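Local coordinates for hypothetical protein NE0471 (Nitrosomonas europaea, PDB 2AUW) that is of unknown function but may bind DNA, pairing an N-terminal alpha-beta region with a C-terminal bundle of helices, at residues A47-L50 / A54-R57; T72-G75 / A81-K84; G88-E93 / K128-T133. All coordinates share one frame; numbering follows the deposited sequence. Where two conformers were deposited one is given.

How the interactions relate
The three contacts follow one another along the chain and run from the N-terminal alpha-beta region into the helical C-terminal part. Interaction 1 and interaction 2 have centres about 16 Å apart. They touch where I49 CD1 lies 3.7 Å from E73 OE1. Interaction 2 and interaction 3 are also about 16 Å apart between centres and join more closely. K84 O and E89 N are 3.0 Å apart, a probable hydrogen bond, and A81 packs on S91 and E93. Interactions 1 and 3 do not meet: their nearest atoms are about 18 Å apart. Interaction 2, whose second segment lies on helix 76-86, touches both of the others.

Interaction 1 (A47-L50 / A54-R57); sequences APIL and AFAR
The turn that leads into the short helix 52-55 is closed here by P48 and I49 packing on A54 and F55. The methyl of A54 points at 47-50, and its CB lies 3.3 Å from P48 O. One residue further on the pattern repeats: F55 CB sits 3.4 Å from I49 O. Both are contacts of a carbon with a backbone carbonyl, so the two pieces meet largely through main chain and CB atoms. The side chains add one apolar touch. I49 CG2 approaches F55 CD1 at 4.1 Å, coming at the edge of the ring near its plane and not over a face. I49 CG2 is anti to its own backbone N, and this turns the methyl to the ring while CG1 and CD1 lead away. The F55 ring is also carried away from 47-50, with CG anti to the backbone N (chi1 178°). There it meets Y20 edge-to-face and also packs against W69. I49 in turn reaches L40, W69 and F70. L50 N bonds back to A47 O, and R57 N to A54 O. This is a local turn from the loop after helix 37-42 into a one-turn helix, anchored on the alpha-beta region by I49 and F55.

Interaction 2 (T72-G75 / A81-K84); sequences TEFG and AWAK
F74 and W82 meet in a T-shaped (edge-to-face) aromatic pair. The six-membered ring of W82 turns its edge to the face of F74, with the planes at 76° and the ring centroids 5.2 Å apart. The closest atoms are F74 CD2 and W82 CH2, at 3.6 Å. W82 CZ3 stands over the F74 face but is offset toward the rim, 3.9 Å from F74 CG. Relative to the indole, F74 CD2 lies at the edge and in its plane. Both residues have CG anti to the carbonyl carbon and beside the backbone N, with chi1 at -55° in each. Both CB bonds point across the contact, and the length of the two aromatic side chains spans the 10.7 Å between the CA atoms of F74 and W82. The opposite face of F74 is covered over its centre by E73 CB. The phenyl ring is thus held between an indole edge and an aliphatic carbon. Shrinking F74 to an alanine would probably open a gap beside W82 and leave the indole edge without its aromatic face. G75 follows as the N-cap of helix 76-86, which carries W82. Around the pair, F74 packs on I39 and L40 of helix 37-42, while W82 touches I39 and V34 of strand 31-35.

Interaction 3 (G88-E93 / K128-T133); sequences GEVSHE and KIIPRT
I130 lays its side chain across V90 at about a right angle and runs on to the start of helix 92-101. I130 CG2 meets V90 CG1 at 3.9 Å. The other branch goes further: I130 CD1 comes within 3.5 Å of S91 O and 3.8 Å of H92 CA. I130 CG1 is anti to the carbonyl carbon (chi1 -57°) and the chain is extended beyond it (chi2 172°), which carries CD1 out to these backbone atoms. V90 CG1 is anti to its backbone N, and this sets the methyl against I130. Two waters tie the main chains together. One donates to V90 O at 2.6 Å and accepts from I130 N at 2.8 Å. The second accepts from V90 N at 2.8 Å and donates to I130 O at 2.7 Å. All four polar backbone atoms of the two residues are thus matched through water. S91 faces away from 128-133; its OG caps M94 N and also bonds E85 OE2. I130 is backed by Y123 of helix 117-124. The contact joins two extended linkers, each leading into a helix through an N-cap residue, S91 or P131, within the all-helical C-terminal part of the fold.

Interaction 1 (A47-L50 / A54-R57)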
loop_
_atom_site.group_PDB
_atom_site.type_symbol
_atom_site.label_atom_id
_atom_site.label_comp_id
_atom_site.label_asym_id
_atom_site.label_seq_id
_atom_site.Cartn_x
_atom_site.Cartn_y
_atom_site.Cartn_z
ATOM N N ALA B 47 31.845 20.472 8.134
ATOM C CA ALA B 47 32.729 21.548 7.685
ATOM C C ALA B 47 33.671 21.178 6.525
ATOM O O ALA B 47 33.858 21.975 5.624
ATOM C CB ALA B 47 33.514 22.137 8.863
ATOM N N PRO B 48 34.253 19.967 6.544
ATOM C CA PRO B 48 35.110 19.576 5.400
ATOM C C PRO B 48 34.425 19.624 4.036
ATOM O O PRO B 48 35.099 19.826 3.024
ATOM C CB PRO B 48 35.510 18.142 5.738
ATOM C CG PRO B 48 35.447 18.071 7.216
ATOM C CD PRO B 48 34.224 18.912 7.574
ATOM N N ILE B 49 33.095 19.470 4.012
ATOM C CA ILE B 49 32.333 19.541 2.756
ATOM C C ILE B 49 32.284 20.947 2.180
ATOM O O ILE B 49 32.059 21.127 0.979
ATOM C CB ILE B 49 30.914 18.879 2.891
ATOM C CG1 ILE B 49 31.085 17.407 3.275
ATOM C CG2 ILE B 49 30.165 18.964 1.561
ATOM C CD1 ILE B 49 29.904 16.755 3.942
ATOM N N LEU B 50 32.548 21.946 3.026
ATOM C CA LEU B 50 32.548 23.351 2.609
ATOM C C LEU B 50 33.701 23.717 1.647
ATOM O O LEU B 50 33.635 24.725 0.928
ATOM C CB LEU B 50 32.530 24.283 3.840
ATOM C CG LEU B 50 31.258 24.338 4.704
ATOM C CD1 LEU B 50 31.523 25.198 5.955
ATOM C CD2 LEU B 50 30.104 24.941 3.909
ATOM N N ALA B 54 35.974 19.227 -2.107
ATOM C CA ALA B 54 35.278 18.175 -1.393
ATOM C C ALA B 54 33.805 18.161 -1.810
ATOM O O ALA B 54 33.271 17.104 -2.113
ATOM C CB ALA B 54 35.444 18.333 0.115
ATOM N N PHE B 55 33.181 19.341 -1.889
ATOM C CA PHE B 55 31.764 19.474 -2.272
ATOM C C PHE B 55 31.481 18.846 -3.639
ATOM O O PHE B 55 30.452 18.193 -3.837
ATOM C CB PHE B 55 31.361 20.954 -2.300
ATOM C CG PHE B 55 29.938 21.185 -2.730
ATOM C CD1 PHE B 55 28.891 20.961 -1.839
ATOM C CD2 PHE B 55 29.651 21.634 -4.024
ATOM C CE1 PHE B 55 27.562 21.162 -2.236
ATOM C CE2 PHE B 55 28.349 21.847 -4.428
ATOM C CZ PHE B 55 27.290 21.613 -3.514
ATOM N N ALA B 56 32.407 19.064 -4.576
ATOM C CA ALA B 56 32.325 18.519 -5.935
ATOM C C ALA B 56 32.232 16.996 -6.013
ATOM O O ALA B 56 31.871 16.457 -7.063
ATOM C CB ALA B 56 33.545 19.008 -6.762
ATOM N N ARG B 57 32.580 16.317 -4.929
ATOM C CA ARG B 57 32.580 14.854 -4.909
ATOM C C ARG B 57 31.277 14.227 -4.382
ATOM O O ARG B 57 31.274 13.066 -3.978
ATOM C CB ARG B 57 33.793 14.326 -4.133
ATOM C CG ARG B 57 35.138 14.792 -4.711
ATOM C CD ARG B 57 36.303 14.038 -4.079
ATOM N NE ARG B 57 36.847 14.731 -2.907
ATOM C CZ ARG B 57 37.899 15.552 -2.929
ATOM N NH1 ARG B 57 38.298 16.136 -1.803
ATOM N NH2 ARG B 57 38.552 15.796 -4.067
#

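Interaction 2 (T72-G75 / A81-K84)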
loop_
_atom_site.group_PDB
_atom_site.type_symbol
_atom_site.label_atom_id
_atom_site.label_comp_id
_atom_site.label_asym_id
_atom_site.label_seq_id
_atom_site.Cartn_x
_atom_site.Cartn_y
_atom_site.Cartn_z
ATOM N N THR B 72 26.906 9.309 4.085
ATOM C CA THR B 72 25.441 9.376 4.143
ATOM C C THR B 72 24.903 10.671 4.818
ATOM O O THR B 72 24.088 10.610 5.742
ATOM C CB THR B 72 24.878 8.141 4.893
ATOM O OG1 THR B 72 25.474 8.074 6.196
ATOM C CG2 THR B 72 25.182 6.853 4.136
ATOM N N GLU B 73 25.353 11.828 4.355
ATOM C CA GLU B 73 25.071 13.077 5.078
ATOM C C GLU B 73 23.600 13.484 5.049
ATOM O O GLU B 73 23.037 13.820 6.106
ATOM C CB GLU B 73 25.955 14.232 4.603
ATOM C CG GLU B 73 27.419 14.115 5.059
ATOM C CD GLU B 73 28.262 13.223 4.147
ATOM O OE1 GLU B 73 29.485 13.140 4.357
ATOM O OE2 GLU B 73 27.693 12.608 3.225
ATOM N N PHE B 74 22.975 13.473 3.867
ATOM C CA PHE B 74 21.556 13.912 3.805
ATOM C C PHE B 74 20.622 12.884 3.195
ATOM O O PHE B 74 20.808 12.517 2.037
ATOM C CB PHE B 74 21.412 15.198 3.012
ATOM C CG PHE B 74 22.270 16.323 3.499
ATOM C CD1 PHE B 74 23.070 17.020 2.612
ATOM C CD2 PHE B 74 22.256 16.697 4.835
ATOM C CE1 PHE B 74 23.867 18.077 3.043
ATOM C CE2 PHE B 74 23.056 17.756 5.290
ATOM C CZ PHE B 74 23.858 18.449 4.392
ATOM N N GLY B 75 19.594 12.477 3.952
ATOM C CA GLY B 75 18.555 11.564 3.440
ATOM C C GLY B 75 17.901 12.119 2.181
ATOM O O GLY B 75 17.662 13.334 2.085
ATOM N N ALA B 81 12.454 17.468 0.037
ATOM C CA ALA B 81 11.688 18.497 0.767
ATOM C C ALA B 81 12.329 19.894 0.687
ATOM O O ALA B 81 11.617 20.893 0.456
ATOM C CB ALA B 81 11.516 18.099 2.224
ATOM N N TRP B 82 13.645 19.956 0.873
ATOM C CA TRP B 82 14.359 21.261 0.848
ATOM C C TRP B 82 14.285 21.864 -0.536
ATOM O O TRP B 82 14.147 23.082 -0.680
ATOM C CB TRP B 82 15.831 21.118 1.229
ATOM C CG TRP B 82 16.056 20.459 2.538
ATOM C CD1 TRP B 82 15.144 20.335 3.543
ATOM C CD2 TRP B 82 17.253 19.832 2.996
ATOM N NE1 TRP B 82 15.690 19.652 4.599
ATOM C CE2 TRP B 82 16.982 19.328 4.292
ATOM C CE3 TRP B 82 18.531 19.631 2.443
ATOM C CZ2 TRP B 82 17.938 18.634 5.038
ATOM C CZ3 TRP B 82 19.479 18.962 3.192
ATOM C CH2 TRP B 82 19.165 18.455 4.482
ATOM N N ALA B 83 14.354 21.001 -1.558
ATOM C CA ALA B 83 14.312 21.479 -2.931
ATOM C C ALA B 83 12.953 22.114 -3.179
ATOM O O ALA B 83 12.850 23.214 -3.773
ATOM C CB ALA B 83 14.571 20.315 -3.921
ATOM N N LYS B 84 11.890 21.432 -2.730
ATOM C CA LYS B 84 10.521 21.985 -2.879
ATOM C C LYS B 84 10.353 23.318 -2.120
ATOM O O LYS B 84 9.876 24.334 -2.672
ATOM C CB LYS B 84 9.462 20.977 -2.423
ATOM C CG LYS B 84 9.326 19.749 -3.355
ATOM C CD LYS B 84 9.300 20.184 -4.822
ATOM C CE LYS B 84 9.252 18.999 -5.783
ATOM N NZ LYS B 84 7.838 18.676 -5.975
#

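Interaction 3 (G88-E93 / K128-T133)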
loop_
_atom_site.group_PDB
_atom_site.type_symbol
_atom_site.label_atom_id
_atom_site.label_comp_id
_atom_site.label_asym_id
_atom_site.label_seq_id
_atom_site.Cartn_x
_atom_site.Cartn_y
_atom_site.Cartn_z
ATOM N N GLY B 88 9.613 27.597 -3.091
ATOM C CA GLY B 88 8.377 28.187 -2.595
ATOM C C GLY B 88 7.161 27.283 -2.669
ATOM O O GLY B 88 6.018 27.761 -2.592
ATOM N N GLU B 89 7.399 25.984 -2.831
ATOM C CA GLU B 89 6.335 24.988 -2.867
ATOM C C GLU B 89 6.177 24.307 -1.503
ATOM O O GLU B 89 7.069 24.358 -0.661
ATOM C CB GLU B 89 6.623 23.968 -3.961
ATOM C CG GLU B 89 6.534 24.623 -5.329
ATOM C CD GLU B 89 7.262 23.888 -6.400
ATOM O OE1 GLU B 89 7.053 24.255 -7.584
ATOM O OE2 GLU B 89 8.035 22.960 -6.079
ATOM N N VAL B 90 5.025 23.683 -1.294
ATOM C CA VAL B 90 4.753 22.946 -0.062
ATOM C C VAL B 90 5.369 21.548 -0.123
ATOM O O VAL B 90 5.076 20.772 -1.051
ATOM C CB VAL B 90 3.237 22.865 0.143
ATOM C CG1 VAL B 90 2.883 22.087 1.437
ATOM C CG2 VAL B 90 2.651 24.297 0.133
ATOM N N SER B 91 6.213 21.200 0.852
ATOM C CA SER B 91 6.827 19.882 0.866
ATOM C C SER B 91 5.949 18.871 1.584
ATOM O O SER B 91 5.087 19.226 2.409
ATOM C CB SER B 91 8.225 19.895 1.538
ATOM O OG SER B 91 8.039 20.317 2.896
ATOM N N HIS B 92 6.203 17.597 1.290
ATOM C CA HIS B 92 5.599 16.502 2.052
ATOM C C HIS B 92 5.967 16.530 3.554
ATOM O O HIS B 92 5.193 16.046 4.380
ATOM C CB HIS B 92 6.009 15.149 1.440
ATOM C CG HIS B 92 7.421 14.765 1.728
ATOM N ND1 HIS B 92 8.491 15.319 1.064
ATOM C CD2 HIS B 92 7.941 13.876 2.612
ATOM C CE1 HIS B 92 9.612 14.799 1.534
ATOM N NE2 HIS B 92 9.304 13.920 2.476
ATOM N N GLU B 93 7.141 17.074 3.887
ATOM C CA GLU B 93 7.553 17.252 5.301
ATOM C C GLU B 93 6.737 18.297 6.031
ATOM O O GLU B 93 6.343 18.073 7.165
ATOM C CB GLU B 93 9.045 17.565 5.420
ATOM C CG GLU B 93 9.909 16.389 5.038
ATOM C CD GLU B 93 11.387 16.604 5.313
ATOM O OE1 GLU B 93 11.800 17.695 5.728
ATOM O OE2 GLU B 93 12.144 15.664 5.097
ATOM N N LYS B 128 2.225 12.728 -4.809
ATOM C CA LYS B 128 1.584 13.827 -5.527
ATOM C C LYS B 128 2.046 15.170 -4.965
ATOM O O LYS B 128 2.152 15.359 -3.746
ATOM C CB LYS B 128 0.057 13.738 -5.430
ATOM C CG LYS B 128 -0.527 12.616 -6.231
ATOM C CD LYS B 128 -2.029 12.784 -6.456
ATOM C CE LYS B 128 -2.498 11.871 -7.591
ATOM N NZ LYS B 128 -3.993 11.703 -7.595
ATOM N N ILE B 129 2.302 16.124 -5.844
ATOM C CA ILE B 129 2.680 17.451 -5.333
ATOM C C ILE B 129 1.495 18.082 -4.612
ATOM O O ILE B 129 0.332 17.897 -4.988
ATOM C CB ILE B 129 3.289 18.398 -6.411
ATOM C CG1 ILE B 129 2.202 18.985 -7.280
ATOM C CG2 ILE B 129 4.402 17.747 -7.217
ATOM C CD1 ILE B 129 1.812 20.343 -6.757
ATOM N N ILE B 130 1.791 18.812 -3.553
ATOM C CA ILE B 130 0.760 19.372 -2.689
ATOM C C ILE B 130 0.352 20.775 -3.169
ATOM O O ILE B 130 1.192 21.708 -3.169
ATOM C CB ILE B 130 1.249 19.401 -1.230
ATOM C CG1 ILE B 130 1.657 17.988 -0.774
ATOM C CG2 ILE B 130 0.162 19.998 -0.318
ATOM C CD1 ILE B 130 2.341 17.938 0.605
ATOM N N PRO B 131 -0.918 20.929 -3.599
ATOM C CA PRO B 131 -1.302 22.261 -4.071
ATOM C C PRO B 131 -1.319 23.309 -2.931
ATOM O O PRO B 131 -1.543 22.976 -1.747
ATOM C CB PRO B 131 -2.702 22.063 -4.649
ATOM C CG PRO B 131 -2.982 20.561 -4.660
ATOM C CD PRO B 131 -2.027 19.953 -3.677
ATOM N N ARG B 132 -1.064 24.563 -3.304
ATOM C CA ARG B 132 -1.194 25.705 -2.389
ATOM C C ARG B 132 -2.535 25.664 -1.624
ATOM O O ARG B 132 -2.560 25.849 -0.420
ATOM C CB ARG B 132 -1.017 27.013 -3.192
ATOM C CG ARG B 132 -1.528 28.299 -2.523
ATOM C CD ARG B 132 -1.362 29.520 -3.443
ATOM N NE ARG B 132 -1.734 30.714 -2.696
ATOM C CZ ARG B 132 -0.879 31.534 -2.103
ATOM N NH1 ARG B 132 0.438 31.324 -2.188
ATOM N NH2 ARG B 132 -1.344 32.579 -1.425
ATOM N N THR B 133 -3.634 25.388 -2.325
ATOM C CA THR B 133 -4.974 25.335 -1.700
ATOM C C THR B 133 -5.033 24.346 -0.491
ATOM O O THR B 133 -5.643 24.631 0.546
ATOM C CB THR B 133 -6.039 24.931 -2.734
ATOM O OG1 THR B 133 -5.809 25.622 -3.985
ATOM C CG2 THR B 133 -7.405 25.255 -2.219
HETATM O O HOH W 1 4.500 19.317 -3.129
HETATM O O HOH W 2 3.257 23.485 -3.433
#